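Long-range contact in alpha-L-rhamnosidase (Klebsiella oxytoca, PDB 4XHC), which hydrolyses the glycosidic bonds of terminal alpha-L-rhamnose units in rhamnosides, as a family GH78 glycosidase that binds rhamnose: residues P121-L132 against Y171-A182. Residues are numbered along the deposited sequence; the frame is centred on the assembly and turned at random.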
loop_
_atom_site.group_PDB
_atom_site.type_symbol
_atom_site.label_atom_id
_atom_site.label_comp_id
_atom_site.label_asym_id
_atom_site.label_seq_id
_atom_site.Cartn_x
_atom_site.Cartn_y
_atom_site.Cartn_z
ATOM N N PRO A 121 4.358 -9.878 -10.108
ATOM C CA PRO A 121 4.262 -8.478 -9.707
ATOM C C PRO A 121 5.582 -7.931 -9.175
ATOM O O PRO A 121 6.403 -8.689 -8.658
ATOM C CB PRO A 121 3.223 -8.500 -8.572
ATOM C CG PRO A 121 2.459 -9.757 -8.770
ATOM C CD PRO A 121 3.427 -10.736 -9.361
ATOM N N ALA A 122 5.787 -6.629 -9.309
ATOM C CA ALA A 122 6.942 -5.983 -8.709
ATOM C C ALA A 122 6.516 -5.313 -7.399
ATOM O O ALA A 122 5.637 -4.447 -7.401
ATOM C CB ALA A 122 7.525 -4.962 -9.668
ATOM N N HIS A 123 7.130 -5.719 -6.291
ATOM C CA HIS A 123 6.763 -5.207 -4.979
ATOM C C HIS A 123 7.792 -4.177 -4.523
ATOM O O HIS A 123 8.951 -4.499 -4.315
ATOM C CB HIS A 123 6.646 -6.376 -3.992
ATOM C CG HIS A 123 6.419 -5.971 -2.570
ATOM N ND1 HIS A 123 6.672 -6.818 -1.512
ATOM C CD2 HIS A 123 5.967 -4.817 -2.027
ATOM C CE1 HIS A 123 6.388 -6.203 -0.378
ATOM N NE2 HIS A 123 5.955 -4.988 -0.662
ATOM N N LEU A 124 7.352 -2.931 -4.378
ATOM C CA LEU A 124 8.217 -1.843 -3.954
ATOM C C LEU A 124 7.783 -1.324 -2.609
ATOM O O LEU A 124 6.640 -1.494 -2.217
ATOM C CB LEU A 124 8.129 -0.669 -4.925
ATOM C CG LEU A 124 8.471 -0.913 -6.381
ATOM C CD1 LEU A 124 8.101 0.318 -7.188
ATOM C CD2 LEU A 124 9.944 -1.243 -6.539
ATOM N N GLN A 125 8.708 -0.651 -1.937
ATOM C CA GLN A 125 8.425 0.072 -0.711
ATOM C C GLN A 125 9.050 1.452 -0.797
ATOM O O GLN A 125 10.249 1.569 -1.058
ATOM C CB GLN A 125 9.023 -0.672 0.477
ATOM C CG GLN A 125 9.191 0.160 1.742
ATOM C CD GLN A 125 8.821 -0.606 2.966
ATOM O OE1 GLN A 125 9.675 -0.965 3.787
ATOM N NE2 GLN A 125 7.538 -0.888 3.091
ATOM N N LEU A 126 8.235 2.481 -0.556
ATOM C CA LEU A 126 8.688 3.866 -0.580
ATOM C C LEU A 126 8.646 4.469 0.811
ATOM O O LEU A 126 7.723 4.210 1.574
ATOM C CB LEU A 126 7.804 4.693 -1.505
ATOM C CG LEU A 126 7.569 4.156 -2.915
ATOM C CD1 LEU A 126 6.807 5.188 -3.715
ATOM C CD2 LEU A 126 8.874 3.824 -3.616
ATOM N N THR A 127 9.656 5.268 1.141
ATOM C CA THR A 127 9.723 5.957 2.436
ATOM C C THR A 127 10.123 7.406 2.208
ATOM O O THR A 127 11.052 7.686 1.448
ATOM C CB THR A 127 10.721 5.269 3.370
ATOM O OG1 THR A 127 10.488 3.867 3.345
ATOM C CG2 THR A 127 10.563 5.743 4.785
ATOM N N PHE A 128 9.408 8.321 2.852
ATOM C CA PHE A 128 9.580 9.748 2.627
ATOM C C PHE A 128 10.052 10.436 3.894
ATOM O O PHE A 128 9.512 10.185 4.975
ATOM C CB PHE A 128 8.245 10.365 2.254
ATOM C CG PHE A 128 7.620 9.794 1.020
ATOM C CD1 PHE A 128 6.857 8.634 1.087
ATOM C CD2 PHE A 128 7.748 10.443 -0.202
ATOM C CE1 PHE A 128 6.248 8.122 -0.049
ATOM C CE2 PHE A 128 7.155 9.927 -1.340
ATOM C CZ PHE A 128 6.398 8.768 -1.264
ATOM N N GLY A 129 11.012 11.344 3.767
ATOM C CA GLY A 129 11.515 12.070 4.929
ATOM C C GLY A 129 11.805 13.536 4.686
ATOM O O GLY A 129 12.297 13.907 3.627
ATOM N N GLU A 130 11.500 14.369 5.675
ATOM C CA GLU A 130 11.903 15.763 5.634
ATOM C C GLU A 130 13.395 15.890 5.947
ATOM O O GLU A 130 14.069 16.774 5.415
ATOM C CB GLU A 130 11.092 16.596 6.633
ATOM C CG GLU A 130 9.586 16.627 6.406
ATOM C CD GLU A 130 8.871 17.448 7.472
ATOM O OE1 GLU A 130 8.879 17.023 8.649
ATOM O OE2 GLU A 130 8.302 18.514 7.160
ATOM N N THR A 131 13.898 15.028 6.832
ATOM C CA THR A 131 15.342 14.919 7.089
ATOM C C THR A 131 15.877 13.583 6.590
ATOM O O THR A 131 15.117 12.648 6.354
ATOM C CB THR A 131 15.676 15.023 8.585
ATOM O OG1 THR A 131 15.048 13.951 9.317
ATOM C CG2 THR A 131 15.209 16.342 9.127
ATOM N N LEU A 132 17.192 13.486 6.445
ATOM C CA LEU A 132 17.800 12.232 6.039
ATOM C C LEU A 132 17.519 11.140 7.066
ATOM O O LEU A 132 17.272 9.994 6.701
ATOM C CB LEU A 132 19.302 12.396 5.843
ATOM C CG LEU A 132 20.058 11.177 5.299
ATOM C CD1 LEU A 132 19.481 10.717 3.968
ATOM C CD2 LEU A 132 21.544 11.491 5.174
ATOM N N TYR A 171 2.478 14.029 0.112
ATOM C CA TYR A 171 3.618 13.797 0.986
ATOM C C TYR A 171 4.408 15.090 1.160
ATOM O O TYR A 171 4.341 15.983 0.318
ATOM C CB TYR A 171 4.517 12.686 0.415
ATOM C CG TYR A 171 3.819 11.347 0.271
ATOM C CD1 TYR A 171 3.559 10.553 1.381
ATOM C CD2 TYR A 171 3.410 10.878 -0.980
ATOM C CE1 TYR A 171 2.906 9.334 1.253
ATOM C CE2 TYR A 171 2.764 9.657 -1.120
ATOM C CZ TYR A 171 2.513 8.886 -0.003
ATOM O OH TYR A 171 1.866 7.677 -0.131
ATOM N N CYS A 172 5.140 15.182 2.265
ATOM C CA CYS A 172 5.978 16.329 2.565
ATOM C C CYS A 172 7.363 15.802 2.811
ATOM O O CYS A 172 7.576 15.070 3.763
ATOM C CB CYS A 172 5.470 17.033 3.814
ATOM S SG CYS A 172 6.520 18.390 4.377
ATOM N N PHE A 173 8.309 16.140 1.953
ATOM C CA PHE A 173 9.607 15.487 2.022
ATOM C C PHE A 173 10.717 16.207 1.280
ATOM O O PHE A 173 10.476 17.040 0.416
ATOM C CB PHE A 173 9.497 14.062 1.459
ATOM C CG PHE A 173 9.131 14.012 -0.000
ATOM C CD1 PHE A 173 7.812 14.162 -0.404
ATOM C CD2 PHE A 173 10.102 13.823 -0.969
ATOM C CE1 PHE A 173 7.465 14.127 -1.746
ATOM C CE2 PHE A 173 9.762 13.782 -2.309
ATOM C CZ PHE A 173 8.442 13.933 -2.698
ATOM N N ARG A 174 11.943 15.854 1.642
ATOM C CA ARG A 174 13.102 16.118 0.812
ATOM C C ARG A 174 13.733 14.822 0.253
ATOM O O ARG A 174 14.157 14.788 -0.907
ATOM C CB ARG A 174 14.143 16.903 1.588
ATOM C CG ARG A 174 15.414 17.042 0.785
ATOM C CD ARG A 174 16.349 18.105 1.293
ATOM N NE ARG A 174 17.627 17.957 0.613
ATOM C CZ ARG A 174 18.655 18.775 0.760
ATOM N NH1 ARG A 174 18.568 19.833 1.554
ATOM N NH2 ARG A 174 19.768 18.533 0.097
ATOM N N TYR A 175 13.822 13.778 1.082
ATOM C CA TYR A 175 14.426 12.510 0.666
ATOM C C TYR A 175 13.358 11.456 0.433
ATOM O O TYR A 175 12.319 11.448 1.109
ATOM C CB TYR A 175 15.447 12.012 1.696
ATOM C CG TYR A 175 16.542 13.007 1.945
ATOM C CD1 TYR A 175 17.670 13.063 1.131
ATOM C CD2 TYR A 175 16.435 13.925 2.984
ATOM C CE1 TYR A 175 18.669 13.999 1.358
ATOM C CE2 TYR A 175 17.422 14.868 3.215
ATOM C CZ TYR A 175 18.534 14.897 2.406
ATOM O OH TYR A 175 19.489 15.841 2.662
ATOM N N LEU A 176 13.633 10.579 -0.531
ATOM C CA LEU A 176 12.764 9.468 -0.875
ATOM C C LEU A 176 13.598 8.193 -0.993
ATOM O O LEU A 176 14.483 8.103 -1.828
ATOM C CB LEU A 176 12.058 9.743 -2.203
ATOM C CG LEU A 176 11.392 8.531 -2.866
ATOM C CD1 LEU A 176 10.311 7.958 -1.961
ATOM C CD2 LEU A 176 10.811 8.898 -4.218
ATOM N N LYS A 177 13.295 7.202 -0.166
ATOM C CA LYS A 177 13.934 5.904 -0.275
ATOM C C LYS A 177 13.059 5.003 -1.105
ATOM O O LYS A 177 11.859 4.934 -0.876
ATOM C CB LYS A 177 14.121 5.280 1.096
ATOM C CG LYS A 177 14.793 3.917 1.075
ATOM C CD LYS A 177 15.254 3.531 2.470
ATOM C CE LYS A 177 15.694 2.085 2.510
ATOM N NZ LYS A 177 16.029 1.696 3.901
ATOM N N VAL A 178 13.671 4.311 -2.059
ATOM C CA VAL A 178 12.975 3.384 -2.942
ATOM C C VAL A 178 13.645 2.019 -2.843
ATOM O O VAL A 178 14.824 1.872 -3.153
ATOM C CB VAL A 178 13.036 3.854 -4.404
ATOM C CG1 VAL A 178 12.280 2.893 -5.312
ATOM C CG2 VAL A 178 12.475 5.256 -4.525
ATOM N N GLU A 179 12.865 1.030 -2.431
ATOM C CA GLU A 179 13.354 -0.309 -2.186
ATOM C C GLU A 179 12.595 -1.304 -3.063
ATOM O O GLU A 179 11.372 -1.306 -3.098
ATOM C CB GLU A 179 13.136 -0.626 -0.717
ATOM C CG GLU A 179 13.836 -1.870 -0.193
ATOM C CD GLU A 179 13.885 -1.913 1.333
ATOM O OE1 GLU A 179 13.304 -1.001 2.013
ATOM O OE2 GLU A 179 14.500 -2.875 1.850
ATOM N N VAL A 180 13.319 -2.138 -3.791
ATOM C CA VAL A 180 12.691 -3.238 -4.507
ATOM C C VAL A 180 12.646 -4.430 -3.551
ATOM O O VAL A 180 13.659 -5.091 -3.328
ATOM C CB VAL A 180 13.440 -3.583 -5.812
ATOM C CG1 VAL A 180 12.696 -4.668 -6.574
ATOM C CG2 VAL A 180 13.587 -2.348 -6.694
ATOM N N LYS A 181 11.477 -4.661 -2.956
ATOM C CA LYS A 181 11.290 -5.750 -1.993
ATOM C C LYS A 181 11.323 -7.111 -2.652
ATOM O O LYS A 181 11.899 -8.054 -2.110
ATOM C CB LYS A 181 9.955 -5.612 -1.261
ATOM C CG LYS A 181 9.933 -4.537 -0.196
ATOM C CD LYS A 181 10.749 -4.954 1.006
ATOM C CE LYS A 181 10.452 -4.065 2.192
ATOM N NZ LYS A 181 11.435 -4.342 3.279
ATOM N N ALA A 182 10.677 -7.217 -3.810
ATOM C CA ALA A 182 10.601 -8.482 -4.514
ATOM C C ALA A 182 10.244 -8.331 -5.977
ATOM O O ALA A 182 9.297 -7.641 -6.334
ATOM C CB ALA A 182 9.593 -9.399 -3.845
#
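Gly129 O takes two backbone N-H groups at once: Arg174 N at 2.8 Å, tilted out of the carbonyl plane, and Tyr175 N in that plane. Two consecutive residues thus face one glycine in a classic beta bulge, just where the chain turns a corner between strands 171-173 and 175-182. From here strands 122-129 and 175-182 run antiparallel, with hydrogen-bonded pairs at Gly129-Tyr175, Thr127-Lys177 and Gln125-Glu179. A second classic bulge sets Lys181 and Ala182 against His123; there the bond from Lys181 N to His123 O is weak, whereas His123 N bonds Ala182 O at 2.9 Å.

Because of the corner, Tyr171 comes back over the face of Phe128. The two rings stack nearly flat, centroids 3.9 Å apart and planes at 8°, while the CD1 methyl of Leu176 sits over the opposite face of Phe128. The Phe128 edge, at CD2, meets the face of Phe173, the planes now at 65°; Phe173 chi1 of 64° tucks its ring between its own N and carbonyl carbon, facing Phe128. Farther along this buried side, Leu126 CD2 lies 3.9 Å from Val178 CG1, and Leu124 CD2 touches Val180 CG2.

The other side is more polar. Lys181 CB rests over the face of the His123 imidazole, 3.7 Å from its centroid, and Asp155 accepts from both His123 NE2 and Gln125 NE2. Near the corner, Leu132 CD1 covers one face of the Tyr175 ring, and Arg174 reaches away to salt bridges with Asp98 and Asp502. Back on the face of Phe128, Val178 and Leu124 pack on strand 187-200 of the neighbouring sheet, an apolar interface characteristic of the beta-sandwich N-terminal domain of this rhamnosidase.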